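Local atomic coordinates of isoflavone reductase (Medicago sativa, PDB entry 2GAS), a protein that reduces 2'-hydroxyisoflavones to chiral isoflavanones with NADPH, giving the penultimate intermediate of the alfalfa phytoalexin (-)-medicarpin. Residues R16-A21 with F197-A202; A98-G103 with E141-P146; V117-A122 with A282-A287; S135-I140 with Y147-C152. One frame throughout, in Å; residues are numbered along the deposited sequence.

Interaction 1: R16-A21 with F197-A202; sequences RHIVWA and FTIRAA
In the Rossmann-type dinucleotide-binding fold of this reductase, the helix that begins at the glycine-rich loop presents I18 and A21 to T198 and I199 of helix 191-202. The two helical segments cross at -54° with their axes 9.0 Å apart at closest approach, and A21, with only a methyl group turned to its partner, suits so near a crossing. I199 contributes the largest share of the interface. Its chain bends at chi2 (59°), which carries CD1 into the angle between A21 and I18: I199 CD1 lies 3.5 Å from A21 CB and 3.6 Å from I18 CG2, and it also rests on the carbonyl oxygen I18 O. A glycine in place of I199 would remove this branched wedge and would probably open a gap beside A21 and leave I18 CG2 without its methyl neighbour. The second point of contact is tighter. I18 CD1 meets T198 at roughly a right angle and comes to 3.2 Å from T198 CB, inside the usual van der Waals separation. T198 OG1 is also close to that methyl, but its polar partner is V194 O, one turn back in its own helix. I81 of strand 79-82 packs on both I18 and T198, tying the helix pair to the parallel sheet. I18 also lies near G15, inferred to bind NADP(+). With no hydrogen bond between the segments and the threonine hydroxyl satisfied within its own helix, cohesion here rests on methyl and methylene surfaces fitted closely together.

Interaction 2: A98-G103 with E141-P146; sequences AIKEAG and EAEGVP
K100 slants its aliphatic chain over V145, with K100 CD 3.8 Å from V145 CG2, before its ammonium group turns to the end of the facing helix. Bends at chi2 and chi3 (-67° and -66°) curl the chain so that K100 NZ donates to E143 O at 2.6 Å, a short bond lying in the carbonyl plane. The E143 carboxylate adds a looser attraction: E143 OE2 sits 3.4 Å from K100 CE and makes a long salt bridge to K100 NZ at 3.9 Å. One lysine thus serves both the backbone and the side chain of a single residue. The acceptor belongs to the last turn of helix 126-143, where G144, with positive phi, forms a Schellman motif; a cation at this end probably also gains from the helix dipole. Deeper in, I99 CG2 meets V145 CG1 at 4.1 Å, the two side chains crossing nearly at right angles. The contact therefore joins the closing turn of helix 92-102 to the exit of helix 126-143. I99 packs further on I74 of helix 67-74, while P146 is bonded through its backbone to F108 in strand 107-109, an outermost strand of the five-stranded parallel sheet.

Interaction 3: V117-A122 with A282-A287; sequences VDRHDA and AKDIEA
The backbone at R119 (phi -136°, psi 72°), in the loop between strand 107-109 and helix 126-143, belongs to no regular helix or strand, and the residue faces D284, the first of the short strand 284-286. The two side chains approach from opposite directions and meet in a two-point salt bridge. R119 NH2 gives the stronger bond, to D284 OD2 at 2.9 Å; R119 NH1 adds a weak one to D284 OD1 at 3.2 Å. OD2 lies close to the guanidinium plane and is approached from its syn side, though from well out of the carboxylate plane; the guanidinium and carboxylate planes are turned 51° apart, so this is a twisted fork and not a coplanar one. An extended chain from CG to NE lets the arginine span the distance. Each partner is steadied from behind: R119 NH1 also pairs with D116, while D284 is gripped by H213 NE2 at OD1 and by the backbone N of D280 at OD2. Alongside, a water donates to D118 OD1 at 2.9 Å and accepts from K283 NZ at 3.0 Å, bridging opposite charges that do not touch directly. K283 NZ stands 5.1 Å from R119 NH2, a likeness of charge that the neighbouring carboxylates probably moderate. Within the loop, H120 ND1 donates to V117 O. Strand 284-286 is an outermost strand of a three-stranded parallel sheet, bonded to strand 210-213 and leading at once into helix 287-290, and D118 ties the loop to R137 and R138 of helix 126-143.

Interaction 4: S135-I140 with Y147-C152; sequences SIRRVI and YTYLCC
R137 lies flat on the ring of Y149, guanidinium and ring centres 4.3 Å apart and their planes only 11° from parallel, a cation-pi stack. Its aliphatic part shares the same face: R137 CD stands 3.8 Å from the ring centroid in a CH-pi contact. This long overlap depends on the extended arginine chain, with chi3 at 177°, which runs across the ring from the hydroxyl end toward CB. Beyond the ring, R137 NH2 reaches C151 SG at 3.5 Å. I140 comes in at the edge of Y149 with its CD1, while I140 CG2 packs on Y147 CB at 3.7 Å. Y147 covers the opposite face of Y149 with CD2, and Y149 OH sits over the centre of the Y147 ring. The outer shell is polar: E141 OE1 holds the Y149 hydroxyl, and E112, D116 and D118 form salt bridges with the guanidinium. A leucine in place of R137 would probably leave E112 without this cationic mate, D116 with one partner fewer, and Y149 without the flat group on its ring. Helix 126-143 runs nearly antiparallel to strand 148-151, at 157°. R137 is assigned to NADP(+) binding by similarity, and K133, the inferred proton acceptor, lies one turn earlier on the same helix, which places the stack beside the probable cofactor site of this Rossmann-type fold.

Overall arrangement
Three of the four contacts gather round helix 126-143. Interactions 2 and 4 both use it, with centres about 13 Å apart, and E141 of one probably bonds Y149 of the other. Interaction 3, about 10 Å from interaction 4 between centres, meets it through D118, and both reach the three-stranded sheet of strands 148-151, 210-213 and 284-286. Interaction 1 lies about 17 Å from interaction 4, between centres, yet T198 packs on L150. Along the chain, residues 16-21 come first, then 98-103, 117-122, 135-140, 141-146 and 147-152, before 197-202 and 282-287. Interactions 1 and 3 thus bring late segments back to early ones, while 2 and 4 are more local; together they tie the Rossmann-type fold's sheets and helices.

Interaction 1: R16-A21 with F197-A202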
loop_
_atom_site.group_PDB
_atom_site.type_symbol
_atom_site.label_atom_id
_atom_site.label_comp_id
_atom_site.label_asym_id
_atom_site.label_seq_id
_atom_site.Cartn_x
_atom_site.Cartn_y
_atom_site.Cartn_z
ATOM N N ARG A 16 3.109 -7.360 7.411
ATOM C CA ARG A 16 4.255 -8.202 7.749
ATOM C C ARG A 16 5.571 -7.622 7.240
ATOM O O ARG A 16 6.597 -7.722 7.909
ATOM C CB ARG A 16 4.061 -9.625 7.206
ATOM C CG ARG A 16 4.084 -9.736 5.687
ATOM C CD ARG A 16 3.608 -11.116 5.227
ATOM N NE ARG A 16 2.194 -11.325 5.534
ATOM C CZ ARG A 16 1.521 -12.431 5.237
ATOM N NH1 ARG A 16 2.134 -13.438 4.623
ATOM N NH2 ARG A 16 0.235 -12.531 5.545
ATOM N N HIS A 17 5.546 -7.004 6.066
ATOM C CA HIS A 17 6.768 -6.435 5.510
ATOM C C HIS A 17 7.197 -5.172 6.234
ATOM O O HIS A 17 8.380 -4.824 6.248
ATOM C CB HIS A 17 6.579 -6.195 4.014
ATOM C CG HIS A 17 6.421 -7.463 3.236
ATOM N ND1 HIS A 17 7.464 -8.341 3.033
ATOM C CD2 HIS A 17 5.323 -8.053 2.703
ATOM C CE1 HIS A 17 7.016 -9.417 2.411
ATOM N NE2 HIS A 17 5.720 -9.267 2.200
ATOM N N ILE A 18 6.232 -4.481 6.832
ATOM C CA ILE A 18 6.523 -3.284 7.604
ATOM C C ILE A 18 7.170 -3.736 8.913
ATOM O O ILE A 18 8.142 -3.133 9.377
ATOM C CB ILE A 18 5.229 -2.492 7.893
ATOM C CG1 ILE A 18 4.613 -2.043 6.570
ATOM C CG2 ILE A 18 5.535 -1.283 8.766
ATOM C CD1 ILE A 18 5.463 -1.075 5.804
ATOM N N VAL A 19 6.638 -4.805 9.502
ATOM C CA VAL A 19 7.204 -5.335 10.739
ATOM C C VAL A 19 8.649 -5.766 10.471
ATOM O O VAL A 19 9.561 -5.391 11.207
ATOM C CB VAL A 19 6.414 -6.559 11.261
ATOM C CG1 VAL A 19 7.164 -7.205 12.418
ATOM C CG2 VAL A 19 5.019 -6.130 11.710
ATOM N N TRP A 20 8.862 -6.537 9.410
ATOM C CA TRP A 20 10.215 -6.992 9.100
ATOM C C TRP A 20 11.180 -5.845 8.783
ATOM O O TRP A 20 12.347 -5.886 9.171
ATOM C CB TRP A 20 10.196 -8.003 7.948
ATOM C CG TRP A 20 9.598 -9.333 8.343
ATOM C CD1 TRP A 20 9.763 -9.980 9.535
ATOM C CD2 TRP A 20 8.770 -10.179 7.540
ATOM N NE1 TRP A 20 9.089 -11.177 9.525
ATOM C CE2 TRP A 20 8.472 -11.326 8.311
ATOM C CE3 TRP A 20 8.249 -10.084 6.239
ATOM C CZ2 TRP A 20 7.675 -12.372 7.828
ATOM C CZ3 TRP A 20 7.455 -11.124 5.758
ATOM C CH2 TRP A 20 7.177 -12.254 6.553
ATOM N N ALA A 21 10.702 -4.817 8.088
ATOM C CA ALA A 21 11.571 -3.692 7.755
ATOM C C ALA A 21 11.936 -2.916 9.018
ATOM O O ALA A 21 13.038 -2.383 9.137
ATOM C CB ALA A 21 10.883 -2.767 6.741
ATOM N N PHE A 197 10.565 1.244 2.483
ATOM C CA PHE A 197 10.341 2.675 2.323
ATOM C C PHE A 197 9.458 3.267 3.417
ATOM O O PHE A 197 9.613 4.430 3.791
ATOM C CB PHE A 197 9.727 2.969 0.952
ATOM C CG PHE A 197 10.721 2.915 -0.172
ATOM C CD1 PHE A 197 10.696 1.877 -1.095
ATOM C CD2 PHE A 197 11.693 3.903 -0.296
ATOM C CE1 PHE A 197 11.625 1.824 -2.125
ATOM C CE2 PHE A 197 12.628 3.860 -1.322
ATOM C CZ PHE A 197 12.594 2.821 -2.236
ATOM N N THR A 198 8.523 2.477 3.929
ATOM C CA THR A 198 7.649 2.970 4.984
ATOM C C THR A 198 8.466 3.260 6.236
ATOM O O THR A 198 8.269 4.282 6.895
ATOM C CB THR A 198 6.545 1.949 5.322
ATOM O OG1 THR A 198 5.728 1.736 4.166
ATOM C CG2 THR A 198 5.668 2.455 6.458
ATOM N N ILE A 199 9.393 2.364 6.559
ATOM C CA ILE A 199 10.221 2.550 7.742
ATOM C C ILE A 199 11.236 3.671 7.511
ATOM O O ILE A 199 11.546 4.427 8.428
ATOM C CB ILE A 199 10.922 1.224 8.146
ATOM C CG1 ILE A 199 9.888 0.232 8.702
ATOM C CG2 ILE A 199 11.971 1.489 9.223
ATOM C CD1 ILE A 199 8.775 -0.121 7.763
ATOM N N ARG A 200 11.743 3.796 6.285
ATOM C CA ARG A 200 12.675 4.880 5.984
ATOM C C ARG A 200 11.952 6.197 6.245
ATOM O O ARG A 200 12.510 7.119 6.836
ATOM C CB ARG A 200 13.124 4.829 4.520
ATOM C CG ARG A 200 14.275 3.883 4.246
ATOM C CD ARG A 200 15.560 4.387 4.894
ATOM N NE ARG A 200 16.519 4.896 3.917
ATOM C CZ ARG A 200 17.004 6.133 3.930
ATOM N NH1 ARG A 200 16.616 6.987 4.867
ATOM N NH2 ARG A 200 17.879 6.515 3.013
ATOM N N ALA A 201 10.696 6.272 5.810
ATOM C CA ALA A 201 9.890 7.470 6.004
ATOM C C ALA A 201 9.613 7.691 7.492
ATOM O O ALA A 201 9.662 8.819 7.979
ATOM C CB ALA A 201 8.564 7.345 5.226
ATOM N N ALA A 202 9.340 6.607 8.212
ATOM C CA ALA A 202 9.045 6.707 9.639
ATOM C C ALA A 202 10.208 7.325 10.410
ATOM O O ALA A 202 10.000 8.139 11.309
ATOM C CB ALA A 202 8.723 5.329 10.196
#

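Interaction 2: A98-G103 with E141-P146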
loop_
_atom_site.group_PDB
_atom_site.type_symbol
_atom_site.label_atom_id
_atom_site.label_comp_id
_atom_site.label_asym_id
_atom_site.label_seq_id
_atom_site.Cartn_x
_atom_site.Cartn_y
_atom_site.Cartn_z
ATOM N N ALA A 98 -7.918 7.317 20.121
ATOM C CA ALA A 98 -6.960 6.757 21.066
ATOM C C ALA A 98 -5.628 7.507 21.019
ATOM O O ALA A 98 -4.996 7.724 22.050
ATOM C CB ALA A 98 -6.741 5.263 20.783
ATOM N N ILE A 99 -5.201 7.897 19.820
ATOM C CA ILE A 99 -3.951 8.640 19.649
ATOM C C ILE A 99 -4.025 9.980 20.384
ATOM O O ILE A 99 -3.091 10.374 21.087
ATOM C CB ILE A 99 -3.670 8.911 18.146
ATOM C CG1 ILE A 99 -3.303 7.604 17.449
ATOM C CG2 ILE A 99 -2.565 9.950 17.986
ATOM C CD1 ILE A 99 -2.037 6.977 17.954
ATOM N N LYS A 100 -5.145 10.674 20.218
ATOM C CA LYS A 100 -5.345 11.967 20.863
ATOM C C LYS A 100 -5.289 11.848 22.382
ATOM O O LYS A 100 -4.708 12.698 23.057
ATOM C CB LYS A 100 -6.692 12.563 20.444
ATOM C CG LYS A 100 -6.800 12.893 18.960
ATOM C CD LYS A 100 -5.870 14.035 18.562
ATOM C CE LYS A 100 -6.282 15.340 19.230
ATOM N NZ LYS A 100 -5.382 16.466 18.867
ATOM N N GLU A 101 -5.893 10.794 22.921
ATOM C CA GLU A 101 -5.888 10.595 24.365
ATOM C C GLU A 101 -4.484 10.272 24.867
ATOM O O GLU A 101 -4.068 10.768 25.908
ATOM C CB GLU A 101 -6.846 9.472 24.764
ATOM C CG GLU A 101 -7.013 9.351 26.273
ATOM C CD GLU A 101 -8.010 8.283 26.673
ATOM O OE1 GLU A 101 -9.119 8.266 26.103
ATOM O OE2 GLU A 101 -7.689 7.470 27.566
ATOM N N ALA A 102 -3.757 9.437 24.129
ATOM C CA ALA A 102 -2.396 9.068 24.514
ATOM C C ALA A 102 -1.524 10.321 24.561
ATOM O O ALA A 102 -0.771 10.540 25.517
ATOM C CB ALA A 102 -1.826 8.058 23.518
ATOM N N GLY A 103 -1.628 11.128 23.506
ATOM C CA GLY A 103 -0.895 12.382 23.410
ATOM C C GLY A 103 0.596 12.355 23.142
ATOM O O GLY A 103 1.203 13.404 22.961
ATOM N N GLU A 141 -5.675 15.738 9.817
ATOM C CA GLU A 141 -5.193 17.106 9.702
ATOM C C GLU A 141 -5.926 18.048 10.650
ATOM O O GLU A 141 -5.308 18.898 11.289
ATOM C CB GLU A 141 -5.328 17.565 8.254
ATOM C CG GLU A 141 -4.449 16.738 7.321
ATOM C CD GLU A 141 -4.876 16.808 5.870
ATOM O OE1 GLU A 141 -4.351 16.015 5.060
ATOM O OE2 GLU A 141 -5.736 17.646 5.536
ATOM N N ALA A 142 -7.238 17.886 10.749
ATOM C CA ALA A 142 -8.025 18.733 11.638
ATOM C C ALA A 142 -7.616 18.521 13.100
ATOM O O ALA A 142 -7.518 19.481 13.872
ATOM C CB ALA A 142 -9.514 18.433 11.453
ATOM N N GLU A 143 -7.367 17.267 13.471
ATOM C CA GLU A 143 -6.986 16.915 14.839
ATOM C C GLU A 143 -5.546 17.273 15.208
ATOM O O GLU A 143 -5.170 17.204 16.377
ATOM C CB GLU A 143 -7.205 15.418 15.075
ATOM C CG GLU A 143 -8.662 14.976 15.048
ATOM C CD GLU A 143 -9.448 15.412 16.281
ATOM O OE1 GLU A 143 -10.633 15.031 16.395
ATOM O OE2 GLU A 143 -8.886 16.133 17.132
ATOM N N GLY A 144 -4.740 17.640 14.220
ATOM C CA GLY A 144 -3.361 18.000 14.502
ATOM C C GLY A 144 -2.469 16.818 14.832
ATOM O O GLY A 144 -1.490 16.948 15.572
ATOM N N VAL A 145 -2.809 15.652 14.298
ATOM C CA VAL A 145 -2.000 14.464 14.535
ATOM C C VAL A 145 -0.876 14.505 13.500
ATOM O O VAL A 145 -1.146 14.626 12.305
ATOM C CB VAL A 145 -2.832 13.172 14.334
ATOM C CG1 VAL A 145 -1.939 11.944 14.471
ATOM C CG2 VAL A 145 -3.965 13.120 15.353
ATOM N N PRO A 146 0.394 14.440 13.944
ATOM C CA PRO A 146 1.516 14.470 12.996
ATOM C C PRO A 146 1.361 13.243 12.104
ATOM O O PRO A 146 1.182 12.129 12.603
ATOM C CB PRO A 146 2.743 14.403 13.903
ATOM C CG PRO A 146 2.246 13.600 15.071
ATOM C CD PRO A 146 0.866 14.171 15.314
#

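Interaction 3: V117-A122 with A282-A287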
loop_
_atom_site.group_PDB
_atom_site.type_symbol
_atom_site.label_atom_id
_atom_site.label_comp_id
_atom_site.label_asym_id
_atom_site.label_seq_id
_atom_site.Cartn_x
_atom_site.Cartn_y
_atom_site.Cartn_z
ATOM N N VAL A 117 -4.763 9.547 -2.668
ATOM C CA VAL A 117 -6.206 9.767 -2.735
ATOM C C VAL A 117 -6.661 11.214 -2.885
ATOM O O VAL A 117 -7.853 11.473 -3.069
ATOM C CB VAL A 117 -6.938 9.112 -1.534
ATOM C CG1 VAL A 117 -6.727 7.610 -1.565
ATOM C CG2 VAL A 117 -6.440 9.697 -0.218
ATOM N N ASP A 118 -5.729 12.156 -2.811
ATOM C CA ASP A 118 -6.086 13.561 -3.005
ATOM C C ASP A 118 -5.772 13.934 -4.450
ATOM O O ASP A 118 -5.941 15.083 -4.862
ATOM C CB ASP A 118 -5.313 14.459 -2.037
ATOM C CG ASP A 118 -5.946 14.504 -0.655
ATOM O OD1 ASP A 118 -5.213 14.732 0.327
ATOM O OD2 ASP A 118 -7.181 14.324 -0.558
ATOM N N ARG A 119 -5.322 12.941 -5.214
ATOM C CA ARG A 119 -4.974 13.115 -6.622
ATOM C C ARG A 119 -5.505 11.987 -7.502
ATOM O O ARG A 119 -4.737 11.143 -7.978
ATOM C CB ARG A 119 -3.456 13.172 -6.798
ATOM C CG ARG A 119 -2.773 14.398 -6.242
ATOM C CD ARG A 119 -1.304 14.344 -6.631
ATOM N NE ARG A 119 -0.616 15.613 -6.432
ATOM C CZ ARG A 119 0.202 15.874 -5.420
ATOM N NH1 ARG A 119 0.441 14.953 -4.501
ATOM N NH2 ARG A 119 0.791 17.058 -5.337
ATOM N N HIS A 120 -6.812 11.961 -7.730
ATOM C CA HIS A 120 -7.379 10.921 -8.574
ATOM C C HIS A 120 -8.594 11.428 -9.338
ATOM O O HIS A 120 -9.165 12.468 -9.009
ATOM C CB HIS A 120 -7.788 9.703 -7.741
ATOM C CG HIS A 120 -9.111 9.859 -7.055
ATOM N ND1 HIS A 120 -9.228 10.257 -5.740
ATOM C CD2 HIS A 120 -10.374 9.695 -7.514
ATOM C CE1 HIS A 120 -10.508 10.329 -5.419
ATOM N NE2 HIS A 120 -11.223 9.994 -6.477
ATOM N N ASP A 121 -8.982 10.675 -10.359
ATOM C CA ASP A 121 -10.138 11.012 -11.185
ATOM C C ASP A 121 -10.892 9.708 -11.425
ATOM O O ASP A 121 -11.416 9.474 -12.516
ATOM C CB ASP A 121 -9.679 11.589 -12.528
ATOM C CG ASP A 121 -8.898 12.881 -12.378
ATOM O OD1 ASP A 121 -9.522 13.918 -12.075
ATOM O OD2 ASP A 121 -7.660 12.861 -12.560
ATOM N N ALA A 122 -10.943 8.867 -10.396
ATOM C CA ALA A 122 -11.588 7.562 -10.489
ATOM C C ALA A 122 -13.107 7.601 -10.552
ATOM O O ALA A 122 -13.736 8.601 -10.207
ATOM C CB ALA A 122 -11.146 6.681 -9.321
ATOM N N ALA A 282 6.005 21.500 -0.606
ATOM C CA ALA A 282 5.460 21.875 0.688
ATOM C C ALA A 282 4.625 20.759 1.306
ATOM O O ALA A 282 4.404 20.747 2.517
ATOM C CB ALA A 282 4.610 23.142 0.549
ATOM N N LYS A 283 4.176 19.813 0.484
ATOM C CA LYS A 283 3.332 18.738 0.991
ATOM C C LYS A 283 3.748 17.329 0.608
ATOM O O LYS A 283 3.244 16.362 1.180
ATOM C CB LYS A 283 1.891 18.967 0.519
ATOM C CG LYS A 283 1.248 20.221 1.092
ATOM C CD LYS A 283 -0.018 20.631 0.344
ATOM C CE LYS A 283 -1.080 19.536 0.319
ATOM N NZ LYS A 283 -0.779 18.485 -0.693
ATOM N N ASP A 284 4.673 17.208 -0.342
ATOM C CA ASP A 284 5.090 15.896 -0.825
ATOM C C ASP A 284 6.587 15.623 -0.782
ATOM O O ASP A 284 7.404 16.537 -0.845
ATOM C CB ASP A 284 4.641 15.709 -2.282
ATOM C CG ASP A 284 3.164 16.004 -2.500
ATOM O OD1 ASP A 284 2.313 15.303 -1.913
ATOM O OD2 ASP A 284 2.855 16.935 -3.279
ATOM N N ILE A 285 6.916 14.338 -0.696
ATOM C CA ILE A 285 8.289 13.854 -0.699
ATOM C C ILE A 285 8.323 12.759 -1.769
ATOM O O ILE A 285 7.420 11.926 -1.822
ATOM C CB ILE A 285 8.680 13.229 0.665
ATOM C CG1 ILE A 285 8.783 14.315 1.738
ATOM C CG2 ILE A 285 9.993 12.473 0.534
ATOM C CD1 ILE A 285 9.820 15.371 1.455
ATOM N N GLU A 286 9.334 12.775 -2.635
ATOM C CA GLU A 286 9.472 11.758 -3.677
ATOM C C GLU A 286 10.474 10.735 -3.132
ATOM O O GLU A 286 11.661 11.032 -2.989
ATOM C CB GLU A 286 10.009 12.394 -4.965
ATOM C CG GLU A 286 9.987 11.481 -6.183
ATOM C CD GLU A 286 8.587 11.268 -6.717
ATOM O OE1 GLU A 286 8.112 10.110 -6.724
ATOM O OE2 GLU A 286 7.957 12.264 -7.131
ATOM N N ALA A 287 10.000 9.535 -2.822
ATOM C CA ALA A 287 10.872 8.512 -2.251
ATOM C C ALA A 287 12.164 8.253 -3.019
ATOM O O ALA A 287 13.221 8.121 -2.411
ATOM C CB ALA A 287 10.109 7.214 -2.080
HETATM O O HOH W 1 -3.006 16.556 -0.031
#

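Interaction 4: S135-I140 with Y147-C152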
loop_
_atom_site.group_PDB
_atom_site.type_symbol
_atom_site.label_atom_id
_atom_site.label_comp_id
_atom_site.label_asym_id
_atom_site.label_seq_id
_atom_site.Cartn_x
_atom_site.Cartn_y
_atom_site.Cartn_z
ATOM N N SER A 135 -11.200 11.339 3.469
ATOM C CA SER A 135 -11.915 11.872 4.626
ATOM C C SER A 135 -11.109 11.644 5.896
ATOM O O SER A 135 -11.079 12.497 6.787
ATOM C CB SER A 135 -13.291 11.220 4.751
ATOM O OG SER A 135 -14.160 11.720 3.753
ATOM N N ILE A 136 -10.458 10.489 5.983
ATOM C CA ILE A 136 -9.632 10.191 7.143
ATOM C C ILE A 136 -8.449 11.158 7.199
ATOM O O ILE A 136 -8.039 11.587 8.278
ATOM C CB ILE A 136 -9.159 8.725 7.112
ATOM C CG1 ILE A 136 -10.352 7.824 7.444
ATOM C CG2 ILE A 136 -8.029 8.498 8.107
ATOM C CD1 ILE A 136 -10.001 6.395 7.596
ATOM N N ARG A 137 -7.905 11.515 6.041
ATOM C CA ARG A 137 -6.804 12.472 6.014
ATOM C C ARG A 137 -7.284 13.785 6.628
ATOM O O ARG A 137 -6.577 14.396 7.423
ATOM C CB ARG A 137 -6.341 12.757 4.585
ATOM C CG ARG A 137 -5.635 11.615 3.912
ATOM C CD ARG A 137 -5.036 12.090 2.597
ATOM N NE ARG A 137 -4.274 11.032 1.934
ATOM C CZ ARG A 137 -3.555 11.221 0.840
ATOM N NH1 ARG A 137 -3.494 12.428 0.285
ATOM N NH2 ARG A 137 -2.912 10.200 0.287
ATOM N N ARG A 138 -8.487 14.208 6.255
ATOM C CA ARG A 138 -9.038 15.455 6.770
ATOM C C ARG A 138 -9.195 15.422 8.287
ATOM O O ARG A 138 -8.955 16.428 8.958
ATOM C CB ARG A 138 -10.383 15.764 6.099
ATOM C CG ARG A 138 -10.311 15.923 4.568
ATOM C CD ARG A 138 -9.401 17.066 4.127
ATOM N NE ARG A 138 -8.001 16.678 3.940
ATOM C CZ ARG A 138 -7.542 16.011 2.882
ATOM N NH1 ARG A 138 -8.368 15.643 1.908
ATOM N NH2 ARG A 138 -6.246 15.735 2.784
ATOM N N VAL A 139 -9.590 14.270 8.831
ATOM C CA VAL A 139 -9.748 14.141 10.279
ATOM C C VAL A 139 -8.383 14.284 10.946
ATOM O O VAL A 139 -8.226 15.017 11.919
ATOM C CB VAL A 139 -10.342 12.774 10.669
ATOM C CG1 VAL A 139 -10.383 12.643 12.189
ATOM C CG2 VAL A 139 -11.743 12.630 10.091
ATOM N N ILE A 140 -7.400 13.566 10.411
ATOM C CA ILE A 140 -6.036 13.605 10.925
ATOM C C ILE A 140 -5.488 15.034 10.926
ATOM O O ILE A 140 -4.907 15.491 11.912
ATOM C CB ILE A 140 -5.118 12.711 10.060
ATOM C CG1 ILE A 140 -5.505 11.244 10.250
ATOM C CG2 ILE A 140 -3.654 12.963 10.408
ATOM C CD1 ILE A 140 -4.812 10.305 9.278
ATOM N N TYR A 147 1.440 13.440 10.794
ATOM C CA TYR A 147 1.211 12.342 9.864
ATOM C C TYR A 147 2.175 12.168 8.698
ATOM O O TYR A 147 3.010 13.018 8.411
ATOM C CB TYR A 147 -0.186 12.500 9.257
ATOM C CG TYR A 147 -0.343 13.782 8.454
ATOM C CD1 TYR A 147 -0.768 14.963 9.060
ATOM C CD2 TYR A 147 -0.033 13.821 7.088
ATOM C CE1 TYR A 147 -0.890 16.150 8.333
ATOM C CE2 TYR A 147 -0.146 15.009 6.351
ATOM C CZ TYR A 147 -0.579 16.166 6.986
ATOM O OH TYR A 147 -0.707 17.342 6.279
ATOM N N THR A 148 2.034 11.021 8.041
ATOM C CA THR A 148 2.763 10.705 6.816
ATOM C C THR A 148 1.834 9.783 6.034
ATOM O O THR A 148 1.353 8.779 6.565
ATOM C CB THR A 148 4.103 9.986 7.051
ATOM O OG1 THR A 148 4.996 10.853 7.761
ATOM C CG2 THR A 148 4.744 9.623 5.699
ATOM N N TYR A 149 1.552 10.152 4.790
ATOM C CA TYR A 149 0.685 9.356 3.923
ATOM C C TYR A 149 1.610 8.611 2.975
ATOM O O TYR A 149 2.267 9.225 2.140
ATOM C CB TYR A 149 -0.250 10.265 3.124
ATOM C CG TYR A 149 -1.103 11.181 3.974
ATOM C CD1 TYR A 149 -1.431 12.457 3.529
ATOM C CD2 TYR A 149 -1.600 10.762 5.212
ATOM C CE1 TYR A 149 -2.238 13.303 4.295
ATOM C CE2 TYR A 149 -2.406 11.598 5.981
ATOM C CZ TYR A 149 -2.719 12.861 5.515
ATOM O OH TYR A 149 -3.519 13.685 6.276
ATOM N N LEU A 150 1.663 7.290 3.112
ATOM C CA LEU A 150 2.548 6.475 2.281
ATOM C C LEU A 150 1.805 6.039 1.021
ATOM O O LEU A 150 0.987 5.127 1.050
ATOM C CB LEU A 150 3.032 5.264 3.086
ATOM C CG LEU A 150 4.288 4.492 2.649
ATOM C CD1 LEU A 150 4.082 3.883 1.266
ATOM C CD2 LEU A 150 5.489 5.417 2.651
ATOM N N CYS A 151 2.090 6.717 -0.085
ATOM C CA CYS A 151 1.442 6.431 -1.359
ATOM C C CYS A 151 2.393 5.609 -2.220
ATOM O O CYS A 151 3.218 6.154 -2.958
ATOM C CB CYS A 151 1.080 7.751 -2.044
ATOM S SG CYS A 151 0.102 8.846 -0.969
ATOM N N CYS A 152 2.267 4.289 -2.115
ATOM C CA CYS A 152 3.143 3.367 -2.842
ATOM C C CYS A 152 2.598 2.902 -4.179
ATOM O O CYS A 152 3.233 2.106 -4.870
ATOM C CB CYS A 152 3.442 2.145 -1.973
ATOM S SG CYS A 152 1.963 1.212 -1.501
#